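Local coordinates for protein carboxylic ester hydrolase (Aspergillus niger, PDB 7K4O) that probably hydrolyses ester bonds of tannins as a serine esterase of the tannase family, and holds 3,4,5-trihydroxybenzoic acid (gallic acid) in its pocket, at residues Ile161-Thr166 with Leu178-Gln183; Cys185-Arg190 with Phe213-Gln218; Pro399-Phe404 with Ile428-Ser433. All coordinates share one frame; numbering follows the deposited sequence. Where two conformers were deposited one is given.

Contact 1: Ile161-Thr166 with Leu178-Gln183; sequences IGKALT and LYAYYQ
Thr-166, whose methyl lies against Leu-178, grips one carbonyl oxygen twice: Gly-162 O accepts both Thr-166 OG1, at 2.8 Å, and Thr-166 N, at 2.9 Å, the two donors coming from opposite faces of the carbonyl plane. The hydroxyl sits above that plane, 38° out of it. With OG1 turned back along the helix, CG2 is left anti to the backbone N (chi1 of OG1 -64°) and meets Leu-178 CD1 at 4.1 Å, the two side chains crossing nearly at a right angle. The other leucine methyl serves the preceding helical turn: Leu-178 CD2 rests 3.9 Å from Lys-163 CB and touches CG as well. Beyond this point the lysine chain bends at chi3 (61°), and its outer methylenes lie over the next inward-facing residue of the strand, with Lys-163 CE 4.0 Å from Ala-180 CB. Side chain meets side chain here through carbon alone, and no hydrogen bond crosses; the lysine ends in an ammonium group whose NZ is hydrogen-bonded to the backbone oxygen of Glu-202. Here the helix packs on the central sheet of the alpha/beta-hydrolase fold; helix 144-169 leads into strand 179-185. That strand runs between the parallel strands 89-93 and 205-209; Trp-90 of the first touches both Lys-163 and Thr-166, while Met-172 of the connecting loop touches Leu-178.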
# COMPACT_ATOMS: atom_id res chain seq x y z
N ILE A 161 19.79 5.40 11.57
CA ILE A 161 19.85 6.03 12.92
C ILE A 161 19.17 5.13 13.96
O ILE A 161 19.76 4.92 15.06
CB ILE A 161 19.22 7.43 12.90
CG1 ILE A 161 20.04 8.35 12.04
CG2 ILE A 161 19.05 7.93 14.31
CD1 ILE A 161 19.30 9.64 11.68
N GLY A 162 17.99 4.63 13.66
CA GLY A 162 17.19 3.82 14.59
C GLY A 162 17.87 2.52 14.96
O GLY A 162 17.91 2.14 16.13
N LYS A 163 18.46 1.85 13.97
CA LYS A 163 19.17 0.58 14.24
C LYS A 163 20.38 0.85 15.13
O LYS A 163 20.63 0.06 16.03
CB LYS A 163 19.53 -0.15 12.95
CG LYS A 163 18.30 -0.69 12.22
CD LYS A 163 18.57 -1.10 10.78
CE LYS A 163 19.58 -2.20 10.64
NZ LYS A 163 19.89 -2.48 9.21
N ALA A 164 21.12 1.91 14.90
CA ALA A 164 22.30 2.22 15.71
C ALA A 164 21.86 2.54 17.15
O ALA A 164 22.51 2.06 18.09
CB ALA A 164 23.12 3.34 15.13
N LEU A 165 20.83 3.37 17.32
CA LEU A 165 20.31 3.72 18.66
C LEU A 165 19.89 2.43 19.39
O LEU A 165 20.22 2.26 20.59
CB LEU A 165 19.12 4.67 18.54
CG LEU A 165 18.35 4.88 19.85
CD1 LEU A 165 19.23 5.59 20.85
CD2 LEU A 165 17.08 5.66 19.60
N THR A 166 19.18 1.55 18.71
CA THR A 166 18.62 0.29 19.29
C THR A 166 19.80 -0.57 19.73
O THR A 166 19.78 -1.05 20.89
CB THR A 166 17.78 -0.45 18.26
OG1 THR A 166 16.65 0.34 17.90
CG2 THR A 166 17.32 -1.81 18.76
N LEU A 178 20.83 -8.12 14.87
CA LEU A 178 19.59 -7.30 15.00
C LEU A 178 18.72 -7.64 13.80
O LEU A 178 19.09 -7.33 12.65
CB LEU A 178 19.95 -5.82 15.04
CG LEU A 178 18.72 -4.89 15.10
CD1 LEU A 178 17.91 -5.07 16.39
CD2 LEU A 178 19.20 -3.47 14.96
N TYR A 179 17.61 -8.29 14.01
CA TYR A 179 16.65 -8.59 12.93
C TYR A 179 15.84 -7.33 12.64
O TYR A 179 15.17 -6.79 13.54
CB TYR A 179 15.75 -9.75 13.28
CG TYR A 179 16.47 -11.09 13.33
CD1 TYR A 179 16.80 -11.72 12.15
CD2 TYR A 179 16.87 -11.65 14.52
CE1 TYR A 179 17.43 -12.96 12.15
CE2 TYR A 179 17.49 -12.91 14.53
CZ TYR A 179 17.79 -13.53 13.34
OH TYR A 179 18.40 -14.77 13.23
N ALA A 180 15.88 -6.86 11.41
CA ALA A 180 15.27 -5.56 11.05
C ALA A 180 14.17 -5.82 10.03
O ALA A 180 14.36 -6.57 9.04
CB ALA A 180 16.35 -4.63 10.51
N TYR A 181 13.04 -5.15 10.26
CA TYR A 181 11.80 -5.37 9.49
C TYR A 181 11.20 -4.02 9.09
O TYR A 181 11.50 -2.99 9.68
CB TYR A 181 10.81 -6.15 10.35
CG TYR A 181 11.32 -7.49 10.83
CD1 TYR A 181 11.30 -8.56 9.97
CD2 TYR A 181 11.83 -7.68 12.10
CE1 TYR A 181 11.76 -9.81 10.35
CE2 TYR A 181 12.29 -8.93 12.49
CZ TYR A 181 12.21 -10.00 11.63
OH TYR A 181 12.63 -11.23 12.03
N TYR A 182 10.32 -4.09 8.11
CA TYR A 182 9.44 -2.99 7.70
C TYR A 182 8.01 -3.53 7.66
O TYR A 182 7.77 -4.66 7.25
CB TYR A 182 9.79 -2.43 6.31
CG TYR A 182 8.86 -1.32 5.90
CD1 TYR A 182 9.05 -0.07 6.44
CD2 TYR A 182 7.76 -1.52 5.08
CE1 TYR A 182 8.19 0.98 6.14
CE2 TYR A 182 6.91 -0.48 4.75
CZ TYR A 182 7.13 0.77 5.29
OH TYR A 182 6.28 1.84 5.04
N GLN A 183 7.07 -2.67 8.01
CA GLN A 183 5.62 -2.99 7.87
C GLN A 183 4.85 -1.74 7.45
O GLN A 183 4.86 -0.74 8.18
CB GLN A 183 5.04 -3.63 9.14
CG GLN A 183 3.58 -4.06 8.99
CD GLN A 183 3.06 -4.76 10.23
OE1 GLN A 183 3.49 -4.45 11.33
NE2 GLN A 183 2.17 -5.75 10.01

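Contact 2: Cys185-Arg190 with Phe213-Gln218; sequences CSEGGR and FRWSFQ. With GDE (3,4,5-trihydroxybenzoic acid), chain J.
Arg-190 and Trp-215 make the tight part of this contact, directly behind a turn that fits the nucleophile elbow of an alpha/beta-hydrolase, with Ser-186 at its apex in the strained positive-phi conformation. Arg-190 CD lies 3.7 Å from Trp-215 CE3, at the edge of the indole, and its CG packs 4.1 Å from Phe-213 CB. A bend at chi3 (65°) then folds the guanidinium round to Glu-187, which it takes side-on: NE to OE2 at 2.9 Å, nearly straight at 170° and in the guanidinium plane, and NH2 to the syn lone pair of OE1. The guanidinium and indole planes are nearly perpendicular (86°). The carboxylate, held by these two bonds, also reaches the ring rim, with Glu-187 OE2 3.7 Å from Trp-215 CZ3. Arg-190 NH2 has a second acceptor in Phe-150 O, and NH1 bonds Ala-151 O, both on helix 144-169.

Toward the pocket the two segments part, and the side chain of Gln-218 makes no contact with 185-190. There the bound trihydroxybenzoic acid bridges them. Its carboxylate OAA accepts Glu-187 N at 2.9 Å, consistent with an oxyanion hole; Gly-97 N also bonds the ligand. Across the ligand, Gln-218 NE2 donates almost linearly to the ring hydroxyl oxygen OAE at 3.0 Å.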
# COMPACT_ATOMS: atom_id res chain seq x y z
N CYS A 185 1.52 -0.13 4.40
CA CYS A 185 0.49 -0.41 3.37
C CYS A 185 0.25 0.91 2.58
O CYS A 185 0.33 1.99 3.14
CB CYS A 185 -0.81 -0.92 4.03
SG CYS A 185 -1.91 -1.91 2.96
N SER A 186 -0.06 0.75 1.31
CA SER A 186 -0.47 1.84 0.39
C SER A 186 0.73 2.76 0.11
O SER A 186 1.72 2.24 -0.42
CB SER A 186 -1.68 2.55 0.91
OG SER A 186 -2.31 3.24 -0.15
N GLU A 187 0.67 4.05 0.42
CA GLU A 187 1.89 4.88 0.34
C GLU A 187 2.96 4.18 1.21
O GLU A 187 4.18 4.18 0.86
CB GLU A 187 1.61 6.30 0.79
CG GLU A 187 2.85 7.15 1.11
CD GLU A 187 3.95 7.18 0.05
OE1 GLU A 187 5.15 7.33 0.46
OE2 GLU A 187 3.66 7.02 -1.19
N GLY A 188 2.56 3.67 2.37
CA GLY A 188 3.50 2.89 3.20
C GLY A 188 4.07 1.69 2.49
O GLY A 188 5.26 1.30 2.75
N GLY A 189 3.30 1.04 1.63
CA GLY A 189 3.82 -0.11 0.87
C GLY A 189 4.87 0.35 -0.15
O GLY A 189 5.88 -0.31 -0.36
N ARG A 190 4.60 1.49 -0.80
CA ARG A 190 5.57 2.07 -1.74
C ARG A 190 6.87 2.35 -0.97
O ARG A 190 7.99 2.09 -1.46
CB ARG A 190 5.08 3.38 -2.36
CG ARG A 190 6.02 3.87 -3.47
CD ARG A 190 5.76 5.34 -3.79
NE ARG A 190 6.05 6.25 -2.69
CZ ARG A 190 7.27 6.62 -2.31
NH1 ARG A 190 8.36 6.20 -2.96
NH2 ARG A 190 7.43 7.42 -1.29
N PHE A 213 3.11 2.11 -5.67
CA PHE A 213 4.26 2.22 -6.60
C PHE A 213 3.72 2.38 -8.05
O PHE A 213 2.52 2.59 -8.27
CB PHE A 213 5.23 1.08 -6.37
CG PHE A 213 4.72 -0.32 -6.58
CD1 PHE A 213 3.53 -0.60 -7.19
CD2 PHE A 213 5.52 -1.39 -6.14
CE1 PHE A 213 3.15 -1.92 -7.42
CE2 PHE A 213 5.12 -2.70 -6.33
CZ PHE A 213 3.98 -2.96 -7.03
N ARG A 214 4.63 2.34 -9.00
CA ARG A 214 4.34 2.64 -10.42
C ARG A 214 3.69 4.02 -10.48
O ARG A 214 2.68 4.20 -11.18
CB ARG A 214 3.51 1.53 -11.07
CG ARG A 214 3.66 1.47 -12.57
CD ARG A 214 2.98 0.26 -13.18
NE ARG A 214 3.66 -0.98 -12.75
CZ ARG A 214 3.19 -1.89 -11.89
NH1 ARG A 214 2.01 -1.76 -11.34
NH2 ARG A 214 3.99 -2.87 -11.55
N TRP A 215 4.30 4.99 -9.81
CA TRP A 215 3.74 6.30 -9.46
C TRP A 215 2.99 6.97 -10.64
O TRP A 215 1.82 7.35 -10.44
CB TRP A 215 4.84 7.22 -8.94
CG TRP A 215 4.28 8.49 -8.38
CD1 TRP A 215 4.08 9.68 -9.01
CD2 TRP A 215 3.94 8.70 -7.01
NE1 TRP A 215 3.54 10.57 -8.13
CE2 TRP A 215 3.45 10.02 -6.88
CE3 TRP A 215 3.94 7.87 -5.86
CZ2 TRP A 215 2.96 10.51 -5.68
CZ3 TRP A 215 3.48 8.37 -4.67
CH2 TRP A 215 2.99 9.68 -4.58
N SER A 216 3.64 7.13 -11.79
CA SER A 216 3.03 7.95 -12.87
C SER A 216 1.75 7.27 -13.36
O SER A 216 0.88 8.00 -13.88
CB SER A 216 4.06 8.22 -13.99
OG SER A 216 4.40 7.03 -14.69
N PHE A 217 1.66 5.95 -13.33
CA PHE A 217 0.48 5.22 -13.84
C PHE A 217 -0.56 5.20 -12.74
O PHE A 217 -1.73 5.50 -12.98
CB PHE A 217 0.89 3.83 -14.29
CG PHE A 217 1.66 3.77 -15.59
CD1 PHE A 217 2.96 4.25 -15.69
CD2 PHE A 217 1.06 3.31 -16.75
CE1 PHE A 217 3.63 4.28 -16.89
CE2 PHE A 217 1.75 3.28 -17.94
CZ PHE A 217 3.02 3.76 -18.01
N GLN A 218 -0.16 4.89 -11.50
CA GLN A 218 -1.10 4.73 -10.38
C GLN A 218 -1.78 6.06 -10.10
O GLN A 218 -3.00 6.08 -9.84
CB GLN A 218 -0.33 4.25 -9.14
CG GLN A 218 -1.12 4.41 -7.85
CD GLN A 218 -2.51 3.80 -7.86
OE1 GLN A 218 -2.76 2.85 -8.59
NE2 GLN A 218 -3.35 4.32 -6.98
OAA GDE J . -1.70 5.70 0.93
OAB GDE J . -3.88 5.34 0.74
OAC GDE J . -0.49 7.66 -3.66
OAD GDE J . -4.58 5.29 -4.33
OAE GDE J . -2.56 6.72 -5.32
CAF GDE J . -1.61 6.65 -1.72
CAG GDE J . -3.70 5.44 -2.05
CAH GDE J . -2.77 5.65 0.24
CAI GDE J . -1.55 6.92 -3.09
CAJ GDE J . -3.67 5.75 -3.44
CAK GDE J . -2.71 5.96 -1.24
CAL GDE J . -2.60 6.45 -3.93

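Contact 3: Pro399-Phe404 with Ile428-Ser433; sequences PDLTPF and IRYWES
Tyr-430 extends with CG anti to its backbone nitrogen (chi1 -177°), while Leu-401 places CG beside its own nitrogen (chi1 -59°), and these torsions send the phenol and the isobutyl group at each other from opposite directions. The meeting joins helix 425-438 of the alpha/beta-hydrolase fold to an Asx turn that leads into helix 402-406. Both leucine methyls touch the phenol oxygen: Leu-401 CD2 lies 3.5 Å from Tyr-430 OH and CD1 3.7 Å from it. The hydroxyl is not left to this apolar company alone, because Trp-398 O, the carbonyl just before the loop segment, is its hydrogen-bond partner. With one end of the ring thus tied to the loop, Trp-193 of helix 187-196 adds an edge-to-face partner.

One helical turn further on, Pro-399 packs on the backbone and side chain of Ser-433. Its CB is 3.9 Å from Ser-433 O and 4.1 Å from Ser-433 CB, and no hydrogen bond spans the two segments. The serine hydroxyl is engaged with Tyr-554 O, of the C-terminal residue, which the Pro-399 ring also touches. Leu-401 continues along the same helix, touching Val-434 and Met-438, so the loop lies against more than one turn of it.

The CB of Asp-400 is directed away from the 428-433 segment, and its carboxylate bonds within the loop. Asp-400 OD1 accepts twice: Thr-402 N reaches it at 3.0 Å from above the carboxylate plane, and Thr-402 OG1 takes its syn lone pair at 2.6 Å.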
# COMPACT_ATOMS: atom_id res chain seq x y z
N PRO A 399 13.04 -3.35 -10.93
CA PRO A 399 12.79 -4.79 -10.81
C PRO A 399 14.01 -5.65 -10.49
O PRO A 399 13.82 -6.82 -10.31
CB PRO A 399 12.21 -5.12 -12.22
CG PRO A 399 13.03 -4.23 -13.11
CD PRO A 399 13.12 -2.92 -12.34
N ASP A 400 15.21 -5.08 -10.50
CA ASP A 400 16.45 -5.82 -10.21
C ASP A 400 16.70 -5.72 -8.69
O ASP A 400 17.16 -4.66 -8.23
CB ASP A 400 17.63 -5.28 -10.98
CG ASP A 400 18.92 -5.99 -10.62
OD1 ASP A 400 18.80 -7.04 -9.92
OD2 ASP A 400 19.99 -5.48 -10.99
N LEU A 401 16.35 -6.76 -7.95
CA LEU A 401 16.47 -6.78 -6.48
C LEU A 401 17.64 -7.69 -6.10
O LEU A 401 17.66 -8.25 -4.98
CB LEU A 401 15.15 -7.28 -5.89
CG LEU A 401 13.89 -6.50 -6.21
CD1 LEU A 401 12.68 -7.06 -5.49
CD2 LEU A 401 14.07 -5.02 -5.82
N THR A 402 18.64 -7.78 -6.97
CA THR A 402 19.81 -8.65 -6.72
C THR A 402 20.41 -8.36 -5.33
O THR A 402 20.70 -9.30 -4.57
CB THR A 402 20.82 -8.59 -7.88
OG1 THR A 402 20.16 -9.07 -9.05
CG2 THR A 402 22.04 -9.44 -7.53
N PRO A 403 20.70 -7.11 -4.92
CA PRO A 403 21.34 -6.87 -3.62
C PRO A 403 20.51 -7.39 -2.43
O PRO A 403 21.05 -8.08 -1.54
CB PRO A 403 21.47 -5.34 -3.56
CG PRO A 403 21.58 -4.93 -5.01
CD PRO A 403 20.60 -5.84 -5.72
N PHE A 404 19.23 -7.09 -2.41
CA PHE A 404 18.32 -7.57 -1.34
C PHE A 404 18.27 -9.10 -1.33
O PHE A 404 18.37 -9.76 -0.26
CB PHE A 404 16.94 -6.95 -1.54
CG PHE A 404 15.93 -7.33 -0.51
CD1 PHE A 404 15.86 -6.64 0.68
CD2 PHE A 404 15.07 -8.39 -0.72
CE1 PHE A 404 14.91 -7.00 1.62
CE2 PHE A 404 14.10 -8.71 0.20
CZ PHE A 404 14.02 -8.02 1.38
N ILE A 428 0.52 -7.87 -8.91
CA ILE A 428 0.96 -9.01 -9.74
C ILE A 428 1.99 -8.53 -10.74
O ILE A 428 3.01 -9.20 -10.97
CB ILE A 428 -0.25 -9.68 -10.43
CG1 ILE A 428 -1.07 -10.58 -9.50
CG2 ILE A 428 0.26 -10.50 -11.58
CD1 ILE A 428 -1.80 -9.90 -8.43
N ARG A 429 1.74 -7.39 -11.38
CA ARG A 429 2.66 -6.94 -12.43
C ARG A 429 4.09 -6.80 -11.90
O ARG A 429 5.04 -7.14 -12.59
CB ARG A 429 2.19 -5.64 -13.08
CG ARG A 429 3.07 -5.32 -14.28
CD ARG A 429 2.58 -4.06 -15.00
NE ARG A 429 3.35 -3.79 -16.18
CZ ARG A 429 3.05 -4.25 -17.42
NH1 ARG A 429 1.96 -4.96 -17.64
NH2 ARG A 429 3.84 -3.94 -18.44
N TYR A 430 4.25 -6.22 -10.72
CA TYR A 430 5.62 -6.00 -10.20
C TYR A 430 6.30 -7.34 -9.91
O TYR A 430 7.49 -7.50 -10.23
CB TYR A 430 5.61 -5.11 -8.97
CG TYR A 430 7.01 -4.83 -8.48
CD1 TYR A 430 7.91 -4.10 -9.24
CD2 TYR A 430 7.46 -5.36 -7.27
CE1 TYR A 430 9.22 -3.88 -8.82
CE2 TYR A 430 8.75 -5.14 -6.82
CZ TYR A 430 9.63 -4.40 -7.59
OH TYR A 430 10.90 -4.23 -7.13
N TRP A 431 5.57 -8.27 -9.29
CA TRP A 431 6.17 -9.59 -9.00
C TRP A 431 6.60 -10.24 -10.31
O TRP A 431 7.71 -10.80 -10.42
CB TRP A 431 5.17 -10.44 -8.21
CG TRP A 431 5.65 -11.80 -7.81
CD1 TRP A 431 6.12 -12.15 -6.57
CD2 TRP A 431 5.62 -13.00 -8.60
NE1 TRP A 431 6.38 -13.50 -6.53
CE2 TRP A 431 6.10 -14.04 -7.77
CE3 TRP A 431 5.23 -13.32 -9.91
CZ2 TRP A 431 6.19 -15.35 -8.21
CZ3 TRP A 431 5.32 -14.63 -10.34
CH2 TRP A 431 5.83 -15.62 -9.50
N GLU A 432 5.79 -10.10 -11.36
CA GLU A 432 6.19 -10.68 -12.66
C GLU A 432 7.39 -9.96 -13.29
O GLU A 432 8.19 -10.60 -13.94
CB GLU A 432 4.99 -10.63 -13.62
CG GLU A 432 3.77 -11.45 -13.22
CD GLU A 432 3.95 -12.96 -13.29
OE1 GLU A 432 5.03 -13.39 -13.69
OE2 GLU A 432 2.96 -13.67 -12.96
N SER A 433 7.50 -8.65 -13.08
CA SER A 433 8.64 -7.83 -13.55
C SER A 433 9.89 -8.36 -12.89
O SER A 433 10.93 -8.57 -13.58
CB SER A 433 8.43 -6.36 -13.26
OG SER A 433 7.41 -5.87 -14.14

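From the N terminus the three contacts follow one another in series, none nesting in or crossing another. Contact 1 closes the 11-residue connection between helix 144-169 and strand 179-185. Contact 2 closes the 22 residues that hold the rest of helix 187-196 and strand 205-209, and contact 3 closes the 23 that hold strand 410-416. These three strands are parallel and adjacent in the sheet. Tyr-182 OH, probably hydrogen-bonded to Gly-188 O at 2.6 Å, links contacts 1 and 2. Phe-213 and Arg-214 pack on Tyr-430, bringing helix 425-438 against the 213-218 segment, on the side away from the bound acid, whereas contacts 1 and 3 do not touch.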